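Local coordinates for protein dual oxidase maturation factor 1 (Homo sapiens, PDB 7D3F) that may be required for the maturation of the dual oxidase DUOX1 and its transport from the endoplasmic reticulum to the plasma membrane, at residues B[102-114]-B[124-138]. Sequence-based numbering, arbitrary orientation.
With NAG (2-acetamido-2-deoxy-beta-D-glucopyranose), chain E; MAN (alpha-D-mannopyranose), chain C; MAN (alpha-D-mannopyranose), chain D; MAN (alpha-D-mannopyranose), chain F.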
# COMPACT_ATOMS: atom_id res chain seq x y z
N GLN B 102 14.39 -4.91 26.49
CA GLN B 102 14.59 -3.72 25.66
C GLN B 102 13.22 -3.28 25.17
O GLN B 102 12.75 -3.72 24.12
CB GLN B 102 15.54 -4.01 24.51
CG GLN B 102 17.00 -4.12 24.90
CD GLN B 102 17.90 -4.39 23.71
OE1 GLN B 102 17.62 -5.27 22.89
NE2 GLN B 102 18.98 -3.63 23.60
N VAL B 103 12.56 -2.42 25.94
CA VAL B 103 11.22 -1.94 25.61
C VAL B 103 11.35 -0.73 24.71
O VAL B 103 11.95 0.29 25.09
CB VAL B 103 10.43 -1.61 26.88
CG1 VAL B 103 8.99 -1.29 26.52
CG2 VAL B 103 10.50 -2.75 27.87
N GLY B 104 10.79 -0.83 23.50
CA GLY B 104 10.76 0.26 22.56
C GLY B 104 9.37 0.85 22.40
O GLY B 104 8.46 0.61 23.21
N LEU B 105 9.21 1.64 21.34
CA LEU B 105 7.93 2.29 21.10
C LEU B 105 6.89 1.31 20.58
O LEU B 105 5.73 1.34 21.01
CB LEU B 105 8.11 3.45 20.12
CG LEU B 105 9.16 4.48 20.53
CD1 LEU B 105 9.16 5.64 19.55
CD2 LEU B 105 8.92 4.97 21.95
N GLY B 106 7.28 0.44 19.66
CA GLY B 106 6.36 -0.48 19.03
C GLY B 106 6.33 -1.89 19.58
O GLY B 106 5.57 -2.72 19.09
N GLY B 107 7.14 -2.18 20.60
CA GLY B 107 7.17 -3.51 21.15
C GLY B 107 8.33 -3.66 22.12
O GLY B 107 8.99 -2.69 22.48
N VAL B 108 8.56 -4.91 22.52
CA VAL B 108 9.60 -5.25 23.48
C VAL B 108 10.47 -6.35 22.89
O VAL B 108 9.96 -7.32 22.33
CB VAL B 108 9.01 -5.68 24.84
CG1 VAL B 108 8.00 -6.81 24.67
CG2 VAL B 108 10.11 -6.08 25.80
N ASN B 109 11.79 -6.19 23.01
CA ASN B 109 12.76 -7.19 22.60
C ASN B 109 13.34 -7.84 23.85
O ASN B 109 13.91 -7.16 24.71
CB ASN B 109 13.87 -6.57 21.74
CG ASN B 109 13.53 -6.57 20.26
OD1 ASN B 109 12.62 -5.87 19.82
ND2 ASN B 109 14.28 -7.36 19.49
N ILE B 110 13.20 -9.16 23.94
CA ILE B 110 13.70 -9.94 25.06
C ILE B 110 14.94 -10.69 24.59
O ILE B 110 14.87 -11.46 23.63
CB ILE B 110 12.64 -10.91 25.59
CG1 ILE B 110 11.36 -10.15 25.94
CG2 ILE B 110 13.16 -11.66 26.80
CD1 ILE B 110 10.17 -11.04 26.19
N THR B 111 16.06 -10.45 25.25
CA THR B 111 17.33 -11.07 24.90
C THR B 111 17.73 -12.07 25.98
O THR B 111 17.64 -11.77 27.18
CB THR B 111 18.43 -10.03 24.72
OG1 THR B 111 18.66 -9.35 25.96
CG2 THR B 111 18.03 -9.01 23.66
N LEU B 112 18.18 -13.24 25.55
CA LEU B 112 18.66 -14.29 26.45
C LEU B 112 19.98 -14.78 25.86
O LEU B 112 19.99 -15.55 24.90
CB LEU B 112 17.65 -15.43 26.57
CG LEU B 112 18.07 -16.64 27.40
CD1 LEU B 112 18.20 -16.29 28.87
CD2 LEU B 112 17.09 -17.79 27.20
N THR B 113 21.09 -14.32 26.43
CA THR B 113 22.42 -14.65 25.92
C THR B 113 23.13 -15.53 26.94
O THR B 113 23.42 -15.09 28.06
CB THR B 113 23.23 -13.38 25.65
OG1 THR B 113 22.54 -12.56 24.70
CG2 THR B 113 24.60 -13.74 25.11
N GLY B 114 23.41 -16.77 26.55
CA GLY B 114 24.07 -17.69 27.46
C GLY B 114 25.47 -17.23 27.81
O GLY B 114 26.16 -16.61 27.00
N ILE B 124 22.60 -20.38 22.98
CA ILE B 124 21.66 -19.49 23.66
C ILE B 124 22.01 -18.05 23.35
O ILE B 124 22.80 -17.42 24.06
CB ILE B 124 21.66 -19.75 25.18
CG1 ILE B 124 21.51 -21.25 25.46
CG2 ILE B 124 20.55 -18.97 25.85
CD1 ILE B 124 21.61 -21.61 26.92
N ASN B 125 21.43 -17.51 22.28
CA ASN B 125 21.60 -16.12 21.88
C ASN B 125 20.27 -15.55 21.40
O ASN B 125 20.20 -14.87 20.36
CB ASN B 125 22.68 -15.98 20.82
CG ASN B 125 23.15 -14.54 20.65
OD1 ASN B 125 22.97 -13.71 21.54
ND2 ASN B 125 23.75 -14.25 19.50
N TYR B 126 19.20 -15.83 22.13
CA TYR B 126 17.87 -15.43 21.69
C TYR B 126 17.70 -13.92 21.73
O TYR B 126 18.15 -13.26 22.67
CB TYR B 126 16.79 -16.08 22.57
CG TYR B 126 16.80 -17.59 22.55
CD1 TYR B 126 17.61 -18.30 23.42
CD2 TYR B 126 15.99 -18.30 21.68
CE1 TYR B 126 17.62 -19.68 23.42
CE2 TYR B 126 15.99 -19.68 21.67
CZ TYR B 126 16.81 -20.36 22.55
OH TYR B 126 16.82 -21.74 22.55
N ASN B 127 17.03 -13.37 20.72
CA ASN B 127 16.60 -11.97 20.71
C ASN B 127 15.21 -11.96 20.06
O ASN B 127 15.09 -11.80 18.84
CB ASN B 127 17.59 -11.08 19.96
CG ASN B 127 17.20 -9.62 20.00
OD1 ASN B 127 16.35 -9.21 20.79
ND2 ASN B 127 17.83 -8.82 19.15
N GLU B 128 14.18 -12.11 20.88
CA GLU B 128 12.81 -12.22 20.41
C GLU B 128 12.12 -10.86 20.48
O GLU B 128 12.46 -10.01 21.30
CB GLU B 128 12.03 -13.24 21.24
CG GLU B 128 12.67 -14.61 21.32
CD GLU B 128 12.57 -15.38 20.02
OE1 GLU B 128 11.82 -14.96 19.12
OE2 GLU B 128 13.25 -16.42 19.90
N GLU B 129 11.13 -10.67 19.61
CA GLU B 129 10.36 -9.44 19.56
C GLU B 129 8.88 -9.74 19.78
O GLU B 129 8.34 -10.69 19.21
CB GLU B 129 10.55 -8.72 18.23
CG GLU B 129 9.77 -7.42 18.09
CD GLU B 129 10.08 -6.69 16.81
OE1 GLU B 129 10.32 -5.46 16.86
OE2 GLU B 129 10.09 -7.33 15.74
N PHE B 130 8.24 -8.91 20.60
CA PHE B 130 6.80 -8.99 20.83
C PHE B 130 6.24 -7.59 20.67
O PHE B 130 6.54 -6.70 21.48
CB PHE B 130 6.50 -9.56 22.22
CG PHE B 130 7.01 -10.95 22.43
CD1 PHE B 130 8.30 -11.17 22.89
CD2 PHE B 130 6.21 -12.05 22.17
CE1 PHE B 130 8.78 -12.45 23.09
CE2 PHE B 130 6.68 -13.33 22.36
CZ PHE B 130 7.97 -13.53 22.82
N THR B 131 5.45 -7.38 19.62
CA THR B 131 4.99 -6.05 19.24
C THR B 131 3.56 -5.82 19.70
O THR B 131 2.70 -6.69 19.57
CB THR B 131 5.08 -5.86 17.72
OG1 THR B 131 4.34 -6.89 17.06
CG2 THR B 131 6.53 -5.91 17.26
N TRP B 132 3.32 -4.63 20.26
CA TRP B 132 1.98 -4.19 20.63
C TRP B 132 1.51 -3.03 19.76
O TRP B 132 0.64 -2.25 20.18
CB TRP B 132 1.93 -3.80 22.10
CG TRP B 132 3.02 -2.85 22.51
CD1 TRP B 132 3.20 -1.57 22.08
CD2 TRP B 132 4.07 -3.11 23.45
NE1 TRP B 132 4.30 -1.02 22.69
CE2 TRP B 132 4.85 -1.95 23.53
CE3 TRP B 132 4.42 -4.22 24.23
CZ2 TRP B 132 5.97 -1.86 24.36
CZ3 TRP B 132 5.52 -4.13 25.05
CH2 TRP B 132 6.29 -2.96 25.11
N ARG B 133 2.06 -2.89 18.56
CA ARG B 133 1.66 -1.81 17.67
C ARG B 133 0.20 -1.95 17.28
O ARG B 133 -0.37 -3.05 17.29
CB ARG B 133 2.54 -1.79 16.41
CG ARG B 133 3.84 -1.03 16.57
CD ARG B 133 4.67 -1.03 15.29
NE ARG B 133 5.27 -2.34 15.02
CZ ARG B 133 4.77 -3.23 14.18
NH1 ARG B 133 3.65 -2.97 13.51
NH2 ARG B 133 5.39 -4.39 14.00
N LEU B 134 -0.42 -0.82 16.95
CA LEU B 134 -1.82 -0.82 16.55
C LEU B 134 -2.04 -1.73 15.35
O LEU B 134 -1.30 -1.67 14.37
CB LEU B 134 -2.27 0.61 16.23
CG LEU B 134 -2.13 1.66 17.33
CD1 LEU B 134 -2.76 2.97 16.88
CD2 LEU B 134 -2.76 1.18 18.63
N GLY B 135 -3.06 -2.58 15.45
CA GLY B 135 -3.30 -3.61 14.45
C GLY B 135 -2.60 -4.92 14.72
O GLY B 135 -2.90 -5.91 14.04
N GLU B 136 -1.70 -4.97 15.69
CA GLU B 136 -0.99 -6.19 16.07
C GLU B 136 -1.52 -6.66 17.42
O GLU B 136 -1.68 -5.86 18.35
CB GLU B 136 0.52 -5.95 16.15
CG GLU B 136 1.08 -5.14 14.98
CD GLU B 136 0.95 -5.86 13.66
OE1 GLU B 136 1.53 -6.96 13.51
OE2 GLU B 136 0.25 -5.34 12.76
N ASN B 137 -1.79 -7.96 17.53
CA ASN B 137 -2.35 -8.55 18.74
C ASN B 137 -1.20 -9.13 19.56
O ASN B 137 -0.58 -10.12 19.15
CB ASN B 137 -3.39 -9.61 18.40
CG ASN B 137 -4.36 -9.86 19.54
OD1 ASN B 137 -4.16 -10.77 20.35
ND2 ASN B 137 -5.41 -9.05 19.61
N TYR B 138 -0.92 -8.52 20.71
CA TYR B 138 0.16 -9.02 21.56
C TYR B 138 -0.15 -10.41 22.10
O TYR B 138 0.74 -11.25 22.21
CB TYR B 138 0.42 -8.04 22.71
CG TYR B 138 1.69 -8.33 23.48
CD1 TYR B 138 2.87 -7.66 23.19
CD2 TYR B 138 1.71 -9.29 24.49
CE1 TYR B 138 4.03 -7.92 23.89
CE2 TYR B 138 2.87 -9.56 25.19
CZ TYR B 138 4.03 -8.88 24.88
OH TYR B 138 5.18 -9.15 25.57
C1 NAG E . 14.07 -7.47 18.07
C2 NAG E . 15.29 -6.97 17.28
C3 NAG E . 15.07 -7.17 15.78
C4 NAG E . 14.68 -8.61 15.48
C5 NAG E . 13.49 -9.02 16.33
C6 NAG E . 13.10 -10.47 16.18
C7 NAG E . 16.72 -5.13 18.05
C8 NAG E . 16.82 -3.65 18.30
N2 NAG E . 15.55 -5.57 17.58
O3 NAG E . 16.26 -6.82 15.08
O4 NAG E . 14.35 -8.72 14.10
O5 NAG E . 13.80 -8.82 17.72
O6 NAG E . 14.15 -11.34 16.59
O7 NAG E . 17.66 -5.89 18.28
C1 MAN C . 18.01 -19.86 17.51
C2 MAN C . 18.39 -20.08 18.98
C3 MAN C . 19.42 -19.05 19.39
C4 MAN C . 20.64 -19.15 18.47
C5 MAN C . 20.21 -18.93 17.01
C6 MAN C . 21.34 -19.13 16.02
O2 MAN C . 19.04 -21.33 19.16
O3 MAN C . 19.82 -19.20 20.75
O4 MAN C . 21.60 -18.17 18.82
O5 MAN C . 19.16 -19.87 16.67
O6 MAN C . 20.84 -18.86 14.71
C1 MAN D . 17.18 -17.05 15.57
C2 MAN D . 16.76 -18.41 16.15
C3 MAN D . 15.26 -18.40 16.37
C4 MAN D . 14.88 -17.25 17.31
C5 MAN D . 15.38 -15.91 16.72
C6 MAN D . 15.19 -14.75 17.67
O2 MAN D . 17.33 -18.59 17.44
O3 MAN D . 14.79 -19.63 16.91
O4 MAN D . 13.47 -17.19 17.46
O5 MAN D . 16.80 -16.01 16.44
O6 MAN D . 16.07 -14.92 18.77
C1 MAN F . 18.10 -22.31 19.64
C2 MAN F . 18.92 -23.34 20.43
C3 MAN F . 19.87 -24.06 19.48
C4 MAN F . 19.12 -24.63 18.27
C5 MAN F . 18.27 -23.54 17.59
C6 MAN F . 17.38 -24.09 16.49
O2 MAN F . 18.09 -24.36 20.99
O3 MAN F . 20.60 -25.09 20.14
O4 MAN F . 20.05 -25.15 17.33
O5 MAN F . 17.42 -22.92 18.57
O6 MAN F . 16.65 -23.00 15.94
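N109 reaches diagonally to N127 across two antiparallel strands, 107-114 and 124-131; their non-hydrogen-bonded partners are E129 and T111, all four side chains on one face, and together they illustrate how an N-glycan can be laid against a β-sheet. Followed outward, N109 starts with CB projecting from the sheet face, 3.7 Å from E128 O. With CG beside the backbone N and roughly anti to the carbonyl carbon (chi1 -89°), the amide leans toward the other strand, OD1 coming 3.7 Å from CG of E129. At the tip, ND2 carries NAG through the covalent bond to C1 and still gives its remaining hydrogen to N127 OD1, 3.1 Å away and nearly straight at 172°; the acceptor lies in the amide plane of N109, whereas the donor stands above the carbonyl plane of N127. N127 returns the grip on the sugar, its ND2 donating to NAG O7. Further along, backbone N of N125 and of N127 donate to mannose O3 and O6 of chains C and D.

The opposite face is largely apolar; there I110 CD1 meets F130 CE1, and helix 152-160 covers both residues. The E128 chain, bent at chi2, instead takes OE2 to mannose O4 of chain D, and mannose O3 of chain C sits over the Y126 ring, whose hydroxyl is hydrogen-bonded to that of Y87. At the other end of the strand pair the W132 indole lies over G107 CA, a CH-pi contact, while W132 NE1 donates to L105 O.

The chemistry implies a glycan probably held by more than its covalent link, as donors and acceptors along the strand would restrict its course.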